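Local coordinates for PrgZ (Enterococcus faecalis, PDB 4FAJ), which binds peptide pheromone as a membrane-anchored extracellular receptor of the solute-binding protein 5 family and probably serves peptide uptake, at residues T135-W146 with L206-Q216; Q81-N89 with I551-K559. All blocks are in the same frame, centred on the assembly; numbering follows the deposited sequence.

Interaction 1: T135-W146 with L206-Q216; sequences TQITASDFVAAW and LSLTAYYPVQQ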
loop_
_atom_site.group_PDB
_atom_site.type_symbol
_atom_site.label_atom_id
_atom_site.label_comp_id
_atom_site.label_asym_id
_atom_site.label_seq_id
_atom_site.Cartn_x
_atom_site.Cartn_y
_atom_site.Cartn_z
ATOM N N THR A 135 17.127 -24.656 6.144
ATOM C CA THR A 135 17.347 -24.423 7.570
ATOM C C THR A 135 16.070 -23.941 8.244
ATOM O O THR A 135 15.187 -23.361 7.599
ATOM C CB THR A 135 18.501 -23.421 7.832
ATOM O OG1 THR A 135 18.179 -22.137 7.284
ATOM C CG2 THR A 135 19.813 -23.941 7.222
ATOM N N GLN A 136 15.977 -24.188 9.548
ATOM C CA GLN A 136 14.751 -23.892 10.303
ATOM C C GLN A 136 14.589 -22.393 10.532
ATOM O O GLN A 136 15.572 -21.671 10.705
ATOM C CB GLN A 136 14.739 -24.627 11.654
ATOM C CG GLN A 136 14.497 -26.157 11.548
ATOM C CD GLN A 136 13.047 -26.533 11.161
ATOM O OE1 GLN A 136 12.078 -25.869 11.562
ATOM N NE2 GLN A 136 12.903 -27.620 10.394
ATOM N N ILE A 137 13.341 -21.932 10.501
ATOM C CA ILE A 137 13.021 -20.552 10.823
ATOM C C ILE A 137 12.821 -20.505 12.326
ATOM O O ILE A 137 11.998 -21.258 12.863
ATOM C CB ILE A 137 11.733 -20.073 10.125
ATOM C CG1 ILE A 137 11.872 -20.153 8.600
ATOM C CG2 ILE A 137 11.412 -18.637 10.540
ATOM C CD1 ILE A 137 10.556 -19.925 7.860
ATOM N N THR A 138 13.578 -19.645 13.005
ATOM C CA THR A 138 13.540 -19.587 14.465
ATOM C C THR A 138 12.867 -18.323 14.968
ATOM O O THR A 138 12.718 -17.343 14.235
ATOM C CB THR A 138 14.952 -19.640 15.093
ATOM O OG1 THR A 138 15.640 -18.428 14.798
ATOM C CG2 THR A 138 15.774 -20.853 14.585
ATOM N N ALA A 139 12.486 -18.351 16.241
ATOM C CA ALA A 139 11.944 -17.187 16.910
ATOM C C ALA A 139 12.952 -16.027 16.877
ATOM O O ALA A 139 12.562 -14.877 16.701
ATOM C CB ALA A 139 11.576 -17.528 18.338
ATOM N N SER A 140 14.233 -16.356 17.034
ATOM C CA SER A 140 15.331 -15.374 16.956
ATOM C C SER A 140 15.453 -14.638 15.620
ATOM O O SER A 140 15.829 -13.459 15.602
ATOM C CB SER A 140 16.664 -16.040 17.299
ATOM O OG SER A 140 16.751 -16.187 18.699
ATOM N N ASP A 141 15.148 -15.318 14.515
ATOM C CA ASP A 141 15.014 -14.656 13.205
ATOM C C ASP A 141 13.982 -13.513 13.252
ATOM O O ASP A 141 14.215 -12.424 12.687
ATOM C CB ASP A 141 14.592 -15.648 12.097
ATOM C CG ASP A 141 15.688 -16.645 11.720
ATOM O OD1 ASP A 141 16.886 -16.286 11.708
ATOM O OD2 ASP A 141 15.335 -17.807 11.397
ATOM N N PHE A 142 12.829 -13.761 13.890
ATOM C CA PHE A 142 11.801 -12.726 14.015
ATOM C C PHE A 142 12.245 -11.572 14.916
ATOM O O PHE A 142 12.082 -10.401 14.544
ATOM C CB PHE A 142 10.458 -13.303 14.509
ATOM C CG PHE A 142 9.696 -14.057 13.456
ATOM C CD1 PHE A 142 8.834 -13.396 12.589
ATOM C CD2 PHE A 142 9.817 -15.443 13.347
ATOM C CE1 PHE A 142 8.126 -14.090 11.616
ATOM C CE2 PHE A 142 9.104 -16.138 12.379
ATOM C CZ PHE A 142 8.262 -15.456 11.513
ATOM N N VAL A 143 12.823 -11.896 16.072
ATOM C CA VAL A 143 13.308 -10.871 17.001
ATOM C C VAL A 143 14.269 -9.905 16.303
ATOM O O VAL A 143 14.075 -8.688 16.350
ATOM C CB VAL A 143 13.997 -11.477 18.246
ATOM C CG1 VAL A 143 14.752 -10.403 19.021
ATOM C CG2 VAL A 143 12.978 -12.180 19.149
ATOM N N ALA A 144 15.293 -10.454 15.652
ATOM C CA ALA A 144 16.283 -9.642 14.936
ATOM C C ALA A 144 15.684 -8.855 13.761
ATOM O O ALA A 144 16.098 -7.722 13.514
ATOM C CB ALA A 144 17.450 -10.512 14.454
ATOM N N ALA A 145 14.728 -9.453 13.044
ATOM C CA ALA A 145 14.076 -8.809 11.912
ATOM C C ALA A 145 13.327 -7.564 12.345
ATOM O O ALA A 145 13.433 -6.512 11.711
ATOM C CB ALA A 145 13.087 -9.803 11.208
ATOM N N TRP A 146 12.571 -7.683 13.432
ATOM C CA TRP A 146 11.757 -6.574 13.926
ATOM C C TRP A 146 12.603 -5.487 14.588
ATOM O O TRP A 146 12.305 -4.298 14.453
ATOM C CB TRP A 146 10.687 -7.075 14.893
ATOM C CG TRP A 146 9.727 -8.063 14.274
ATOM C CD1 TRP A 146 9.617 -8.402 12.953
ATOM C CD2 TRP A 146 8.730 -8.824 14.961
ATOM N NE1 TRP A 146 8.630 -9.345 12.789
ATOM C CE2 TRP A 146 8.060 -9.606 14.001
ATOM C CE3 TRP A 146 8.332 -8.912 16.296
ATOM C CZ2 TRP A 146 7.025 -10.480 14.333
ATOM C CZ3 TRP A 146 7.290 -9.790 16.626
ATOM C CH2 TRP A 146 6.653 -10.553 15.641
ATOM N N LEU A 206 0.652 -8.686 12.089
ATOM C CA LEU A 206 1.577 -9.818 11.992
ATOM C C LEU A 206 1.487 -10.573 10.668
ATOM O O LEU A 206 2.315 -11.456 10.412
ATOM C CB LEU A 206 1.344 -10.801 13.153
ATOM C CG LEU A 206 1.594 -10.276 14.566
ATOM C CD1 LEU A 206 1.314 -11.350 15.628
ATOM C CD2 LEU A 206 3.012 -9.707 14.714
ATOM N N SER A 207 0.483 -10.255 9.841
ATOM C CA SER A 207 0.363 -10.850 8.511
ATOM C C SER A 207 1.039 -9.998 7.426
ATOM O O SER A 207 1.146 -10.431 6.282
ATOM C CB SER A 207 -1.112 -11.069 8.148
ATOM O OG SER A 207 -1.767 -9.842 7.900
ATOM N N LEU A 208 1.476 -8.793 7.785
ATOM C CA LEU A 208 2.020 -7.850 6.813
ATOM C C LEU A 208 3.461 -8.204 6.471
ATOM O O LEU A 208 4.232 -8.642 7.337
ATOM C CB LEU A 208 1.981 -6.421 7.362
ATOM C CG LEU A 208 0.600 -5.847 7.712
ATOM C CD1 LEU A 208 0.729 -4.415 8.206
ATOM C CD2 LEU A 208 -0.337 -5.936 6.528
ATOM N N THR A 209 3.830 -7.960 5.217
ATOM C CA THR A 209 5.197 -8.225 4.758
ATOM C C THR A 209 6.238 -7.540 5.651
ATOM O O THR A 209 7.297 -8.099 5.902
ATOM C CB THR A 209 5.394 -7.851 3.264
ATOM O OG1 THR A 209 5.168 -6.451 3.067
ATOM C CG2 THR A 209 4.454 -8.670 2.378
ATOM N N ALA A 210 5.929 -6.355 6.166
ATOM C CA ALA A 210 6.840 -5.649 7.091
ATOM C C ALA A 210 7.212 -6.458 8.334
ATOM O O ALA A 210 8.298 -6.278 8.897
ATOM C CB ALA A 210 6.236 -4.306 7.515
ATOM N N TYR A 211 6.304 -7.338 8.768
ATOM C CA TYR A 211 6.544 -8.241 9.899
ATOM C C TYR A 211 7.148 -9.613 9.508
ATOM O O TYR A 211 7.340 -10.477 10.368
ATOM C CB TYR A 211 5.226 -8.448 10.683
ATOM C CG TYR A 211 4.888 -7.349 11.667
ATOM C CD1 TYR A 211 4.268 -6.173 11.256
ATOM C CD2 TYR A 211 5.176 -7.498 13.021
ATOM C CE1 TYR A 211 3.945 -5.180 12.173
ATOM C CE2 TYR A 211 4.858 -6.520 13.932
ATOM C CZ TYR A 211 4.238 -5.368 13.509
ATOM O OH TYR A 211 3.933 -4.425 14.443
ATOM N N TYR A 212 7.472 -9.813 8.233
ATOM C CA TYR A 212 8.104 -11.072 7.804
ATOM C C TYR A 212 9.469 -11.236 8.481
ATOM O O TYR A 212 10.131 -10.239 8.851
ATOM C CB TYR A 212 8.248 -11.143 6.267
ATOM C CG TYR A 212 6.970 -11.459 5.489
ATOM C CD1 TYR A 212 5.706 -11.423 6.093
ATOM C CD2 TYR A 212 7.025 -11.758 4.128
ATOM C CE1 TYR A 212 4.539 -11.694 5.355
ATOM C CE2 TYR A 212 5.851 -12.026 3.382
ATOM C CZ TYR A 212 4.620 -11.994 4.002
ATOM O OH TYR A 212 3.470 -12.264 3.263
ATOM N N PRO A 213 9.887 -12.496 8.699
ATOM C CA PRO A 213 11.243 -12.691 9.187
ATOM C C PRO A 213 12.255 -12.477 8.062
ATOM O O PRO A 213 11.898 -12.525 6.885
ATOM C CB PRO A 213 11.251 -14.157 9.618
ATOM C CG PRO A 213 10.260 -14.826 8.684
ATOM C CD PRO A 213 9.233 -13.767 8.337
ATOM N N VAL A 214 13.499 -12.235 8.439
ATOM C CA VAL A 214 14.617 -12.381 7.525
ATOM C C VAL A 214 15.609 -13.292 8.202
ATOM O O VAL A 214 15.657 -13.355 9.437
ATOM C CB VAL A 214 15.274 -11.028 7.149
ATOM C CG1 VAL A 214 14.350 -10.240 6.212
ATOM C CG2 VAL A 214 15.627 -10.237 8.387
ATOM N N GLN A 215 16.394 -14.003 7.402
ATOM C CA GLN A 215 17.304 -15.016 7.926
ATOM C C GLN A 215 18.536 -14.351 8.527
ATOM O O GLN A 215 19.211 -13.580 7.856
ATOM C CB GLN A 215 17.724 -15.983 6.825
ATOM C CG GLN A 215 18.418 -17.235 7.344
ATOM C CD GLN A 215 19.261 -17.912 6.295
ATOM O OE1 GLN A 215 20.129 -17.290 5.685
ATOM N NE2 GLN A 215 19.019 -19.198 6.080
ATOM N N GLN A 216 18.823 -14.645 9.793
ATOM C CA GLN A 216 19.960 -14.021 10.467
ATOM C C GLN A 216 21.279 -14.234 9.718
ATOM O O GLN A 216 22.067 -13.301 9.586
ATOM C CB GLN A 216 20.093 -14.531 11.900
ATOM C CG GLN A 216 19.106 -13.947 12.879
ATOM C CD GLN A 216 19.138 -14.679 14.198
ATOM O OE1 GLN A 216 18.522 -15.738 14.348
ATOM N NE2 GLN A 216 19.872 -14.136 15.160
HETATM O O HOH W 1 16.623 -11.891 11.511
#
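Pro213 packs against one face of the Phe142 ring, its CB 3.7 Å from the ring centroid and only 11° off the normal, a CH-pi contact over the centre; CG and CD run on past the rim, next to CZ and CE1, while Tyr211 O sits at the ring's edge. Trp146 is held on two faces and an edge. Tyr211 turns the edge of its ring, through CD2, toward one indole face in a T-shaped pair with planes at 75°, and Phe142 O lies above the opposite face near the rim. In the indole plane, NE1 donates an almost straight hydrogen bond to Tyr211 O (3.0 Å), meeting that oxygen from above its carbonyl plane. The same oxygen thus bonds the indole and lies at the rim of the phenyl ring.

The other end of the contact is polar. Thr138 and Asp141 form a capping box at the helix start: Asp141 N donates to Thr138 OG1 and Thr138 N to Asp141 OD2. With CG turned beside its own backbone N (chi1 -70°), the Asp141 carboxylate also presents OD1 to Gln216 N at 3.2 Å, so the N-terminal turns of the two helices are tied together. Trp131 NE1 gives OD2 a second donor. A water donates to Asp141 O and to Val214 O, each at 2.7 Å, and bridges the two backbones.

Between these ends Ala145 CB rests 3.8 Å from Val214 CG2. Helix 139-150 is thereby seated on the connection between helices 202-205 and 216-222, while other side chains of the helix, among them Val143, pack against strands 183-186 and 190-194.

Interaction 2: Q81-N89 with I551-K559; sequences QTSITLLAN and IGAKYDYKK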
loop_
_atom_site.group_PDB
_atom_site.type_symbol
_atom_site.label_atom_id
_atom_site.label_comp_id
_atom_site.label_asym_id
_atom_site.label_seq_id
_atom_site.Cartn_x
_atom_site.Cartn_y
_atom_site.Cartn_z
ATOM N N GLN A 81 2.976 -1.639 -3.848
ATOM C CA GLN A 81 2.180 -2.831 -4.130
ATOM C C GLN A 81 2.908 -3.896 -4.920
ATOM O O GLN A 81 2.770 -5.067 -4.607
ATOM C CB GLN A 81 0.847 -2.514 -4.841
ATOM C CG GLN A 81 -0.067 -3.787 -5.081
ATOM C CD GLN A 81 -0.468 -4.591 -3.793
ATOM O OE1 GLN A 81 0.148 -5.630 -3.451
ATOM N NE2 GLN A 81 -1.515 -4.125 -3.101
ATOM N N THR A 82 3.671 -3.525 -5.947
ATOM C CA THR A 82 4.357 -4.555 -6.755
ATOM C C THR A 82 5.362 -5.358 -5.928
ATOM O O THR A 82 5.414 -6.590 -6.022
ATOM C CB THR A 82 5.092 -3.965 -7.961
ATOM O OG1 THR A 82 4.177 -3.211 -8.777
ATOM C CG2 THR A 82 5.761 -5.067 -8.800
ATOM N N SER A 83 6.181 -4.666 -5.145
ATOM C CA SER A 83 7.151 -5.354 -4.282
ATOM C C SER A 83 6.449 -6.217 -3.224
ATOM O O SER A 83 6.889 -7.325 -2.914
ATOM C CB SER A 83 8.059 -4.346 -3.595
ATOM O OG SER A 83 8.704 -3.509 -4.533
ATOM N N ILE A 84 5.346 -5.714 -2.684
ATOM C CA ILE A 84 4.643 -6.403 -1.605
ATOM C C ILE A 84 3.927 -7.666 -2.092
ATOM O O ILE A 84 4.001 -8.700 -1.429
ATOM C CB ILE A 84 3.718 -5.442 -0.851
ATOM C CG1 ILE A 84 4.569 -4.552 0.058
ATOM C CG2 ILE A 84 2.674 -6.203 -0.038
ATOM C CD1 ILE A 84 3.793 -3.409 0.695
ATOM N N THR A 85 3.257 -7.601 -3.243
ATOM C CA THR A 85 2.732 -8.816 -3.874
ATOM C C THR A 85 3.814 -9.882 -4.154
ATOM O O THR A 85 3.602 -11.080 -3.900
ATOM C CB THR A 85 1.960 -8.487 -5.174
ATOM O OG1 THR A 85 0.725 -7.837 -4.833
ATOM C CG2 THR A 85 1.653 -9.773 -5.973
ATOM N N LEU A 86 4.975 -9.463 -4.658
ATOM C CA LEU A 86 6.050 -10.424 -4.887
ATOM C C LEU A 86 6.483 -11.059 -3.564
ATOM O O LEU A 86 6.591 -12.282 -3.457
ATOM C CB LEU A 86 7.253 -9.776 -5.548
ATOM C CG LEU A 86 8.483 -10.677 -5.688
ATOM C CD1 LEU A 86 8.167 -11.914 -6.518
ATOM C CD2 LEU A 86 9.624 -9.857 -6.304
ATOM N N LEU A 87 6.722 -10.225 -2.559
ATOM C CA LEU A 87 7.168 -10.723 -1.249
ATOM C C LEU A 87 6.107 -11.615 -0.589
ATOM O O LEU A 87 6.455 -12.606 0.067
ATOM C CB LEU A 87 7.594 -9.571 -0.316
ATOM C CG LEU A 87 8.943 -8.905 -0.589
ATOM C CD1 LEU A 87 9.201 -7.755 0.421
ATOM C CD2 LEU A 87 10.098 -9.883 -0.568
ATOM N N ALA A 88 4.823 -11.299 -0.772
ATOM C CA ALA A 88 3.747 -12.149 -0.239
ATOM C C ALA A 88 3.756 -13.554 -0.862
ATOM O O ALA A 88 3.226 -14.498 -0.281
ATOM C CB ALA A 88 2.378 -11.477 -0.420
ATOM N N ASN A 89 4.406 -13.688 -2.016
ATOM C CA ASN A 89 4.456 -14.951 -2.762
ATOM C C ASN A 89 5.813 -15.693 -2.746
ATOM O O ASN A 89 5.837 -16.931 -2.872
ATOM C CB ASN A 89 3.975 -14.700 -4.185
ATOM C CG ASN A 89 2.484 -14.488 -4.250
ATOM O OD1 ASN A 89 1.713 -15.444 -4.177
ATOM N ND2 ASN A 89 2.060 -13.235 -4.392
ATOM N N ILE A 551 -7.498 -5.617 0.753
ATOM C CA ILE A 551 -6.521 -5.033 1.678
ATOM C C ILE A 551 -5.204 -5.831 1.649
ATOM O O ILE A 551 -5.197 -7.024 1.336
ATOM C CB ILE A 551 -7.035 -4.985 3.151
ATOM C CG1 ILE A 551 -7.207 -6.391 3.735
ATOM C CG2 ILE A 551 -8.340 -4.219 3.264
ATOM C CD1 ILE A 551 -7.640 -6.392 5.210
ATOM N N GLY A 552 -4.105 -5.173 1.990
ATOM C CA GLY A 552 -2.794 -5.816 2.055
ATOM C C GLY A 552 -2.271 -6.193 0.681
ATOM O O GLY A 552 -2.634 -5.578 -0.327
ATOM N N ALA A 553 -1.419 -7.212 0.640
ATOM C CA ALA A 553 -0.835 -7.672 -0.618
ATOM C C ALA A 553 -1.967 -8.216 -1.494
ATOM O O ALA A 553 -2.709 -9.076 -1.060
ATOM C CB ALA A 553 0.210 -8.740 -0.352
ATOM N N LYS A 554 -2.091 -7.711 -2.717
ATOM C CA LYS A 554 -3.288 -7.924 -3.533
ATOM C C LYS A 554 -3.515 -9.370 -3.984
ATOM O O LYS A 554 -4.669 -9.822 -4.037
ATOM C CB LYS A 554 -3.268 -7.020 -4.766
ATOM C CG LYS A 554 -4.576 -7.027 -5.559
ATOM C CD LYS A 554 -4.523 -6.087 -6.758
ATOM C CE LYS A 554 -4.598 -4.625 -6.371
ATOM N NZ LYS A 554 -5.033 -3.764 -7.544
ATOM N N TYR A 555 -2.448 -10.082 -4.345
ATOM C CA TYR A 555 -2.608 -11.436 -4.900
ATOM C C TYR A 555 -1.834 -12.478 -4.111
ATOM O O TYR A 555 -0.694 -12.241 -3.719
ATOM C CB TYR A 555 -2.178 -11.489 -6.376
ATOM C CG TYR A 555 -3.070 -10.693 -7.301
ATOM C CD1 TYR A 555 -4.352 -11.133 -7.600
ATOM C CD2 TYR A 555 -2.639 -9.490 -7.866
ATOM C CE1 TYR A 555 -5.187 -10.413 -8.433
ATOM C CE2 TYR A 555 -3.474 -8.757 -8.724
ATOM C CZ TYR A 555 -4.748 -9.233 -8.992
ATOM O OH TYR A 555 -5.605 -8.552 -9.828
ATOM N N ASP A 556 -2.475 -13.624 -3.884
ATOM C CA ASP A 556 -1.828 -14.803 -3.326
ATOM C C ASP A 556 -1.989 -15.951 -4.323
ATOM O O ASP A 556 -3.097 -16.445 -4.563
ATOM C CB ASP A 556 -2.442 -15.176 -1.973
ATOM C CG ASP A 556 -1.699 -16.314 -1.280
ATOM O OD1 ASP A 556 -0.749 -16.867 -1.874
ATOM O OD2 ASP A 556 -2.053 -16.637 -0.125
ATOM N N TYR A 557 -0.870 -16.350 -4.912
ATOM C CA TYR A 557 -0.851 -17.382 -5.942
ATOM C C TYR A 557 -0.539 -18.785 -5.396
ATOM O O TYR A 557 -0.392 -19.732 -6.169
ATOM C CB TYR A 557 0.198 -17.016 -6.984
ATOM C CG TYR A 557 0.017 -15.637 -7.580
ATOM C CD1 TYR A 557 -1.115 -15.319 -8.304
ATOM C CD2 TYR A 557 0.997 -14.654 -7.433
ATOM C CE1 TYR A 557 -1.280 -14.051 -8.869
ATOM C CE2 TYR A 557 0.843 -13.403 -7.984
ATOM C CZ TYR A 557 -0.296 -13.107 -8.716
ATOM O OH TYR A 557 -0.450 -11.854 -9.267
ATOM N N LYS A 558 -0.443 -18.916 -4.074
ATOM C CA LYS A 558 -0.010 -20.160 -3.444
ATOM C C LYS A 558 -0.732 -21.397 -3.999
ATOM O O LYS A 558 -0.096 -22.390 -4.329
ATOM C CB LYS A 558 -0.209 -20.094 -1.922
ATOM C CG LYS A 558 0.057 -21.425 -1.193
ATOM C CD LYS A 558 0.006 -21.246 0.332
ATOM C CE LYS A 558 -0.022 -22.583 1.033
ATOM N NZ LYS A 558 -0.207 -22.430 2.498
ATOM N N LYS A 559 -2.056 -21.328 -4.079
ATOM C CA LYS A 559 -2.866 -22.480 -4.462
ATOM C C LYS A 559 -3.358 -22.380 -5.911
ATOM O O LYS A 559 -4.213 -23.159 -6.341
ATOM C CB LYS A 559 -4.041 -22.648 -3.494
ATOM C CG LYS A 559 -3.629 -23.046 -2.080
ATOM C CD LYS A 559 -4.865 -23.346 -1.212
ATOM C CE LYS A 559 -4.558 -23.336 0.295
ATOM N NZ LYS A 559 -4.416 -24.705 0.880
HETATM O O HOH W 2 2.046 -17.352 -1.823
#
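Gln81 and Asn89, two turns apart on helix 81-90, grip the backbone of segment 551-559 and so hold this early helix against the C-terminal part of the chain in the periplasmic-binding-protein fold of an OppA-like receptor. Gln81 OE1 accepts from Lys554 N at 3.1 Å, and its NE2 gives a weak bond to Gly552 O. Asn89 makes the second clasp: OD1 takes the N-H of Tyr557 at 2.8 Å along a nearly straight path, and ND2 donates to Tyr555 O at 3.0 Å. Between the clasps, Ala553 CB packs unusually tightly against Ala88 CB (3.5 Å) and touches Ile84 CG2.

The next shell fixes how these amides are turned. Thr85 OG1 donates to Gln81 OE1 at 2.7 Å, approaching from the same face of the amide as Lys554 N, while the bend at chi2 of Gln81 (58°) brings OE1 within bonding distance of that hydroxyl. Asn89 ND2 gives a further hydrogen bond to Thr85 O within its own helix, so both amide ends are engaged and its rotation is set.

Farther out, Asp556 forms a salt bridge with Arg96 through OD2, and Lys558 NZ donates to Asp263, a ligand of zinc. Toward the start of the helix, Gln81 and Ile84 pack on apolar side chains of the bound peptide, placing this helix at the peptide-binding site. Asp556 OD1 closes an Asx turn by accepting from Lys558 N at 3.0 Å.

Both contacts seat a helix on a largely irregular segment, but with different chemistry. Interaction 1 is the more buried and lies farther from the centre of the chain; it joins aromatic and proline packing to an indole bond at one end and further polar bonds where the two helices begin. Interaction 2 is partly buried, nearer the centre, and relies on side-chain amides binding backbone groups across 461 intervening residues, beside the bound peptide and close to a zinc site. Their centres are about 17 Å apart, yet they touch: Tyr212 CE2 lies 3.4 Å from Leu87 O, and Thr209 OG1 packs on Ile84 CG1, so the segment 206-216 meets helices 139-150 and 81-90 alike.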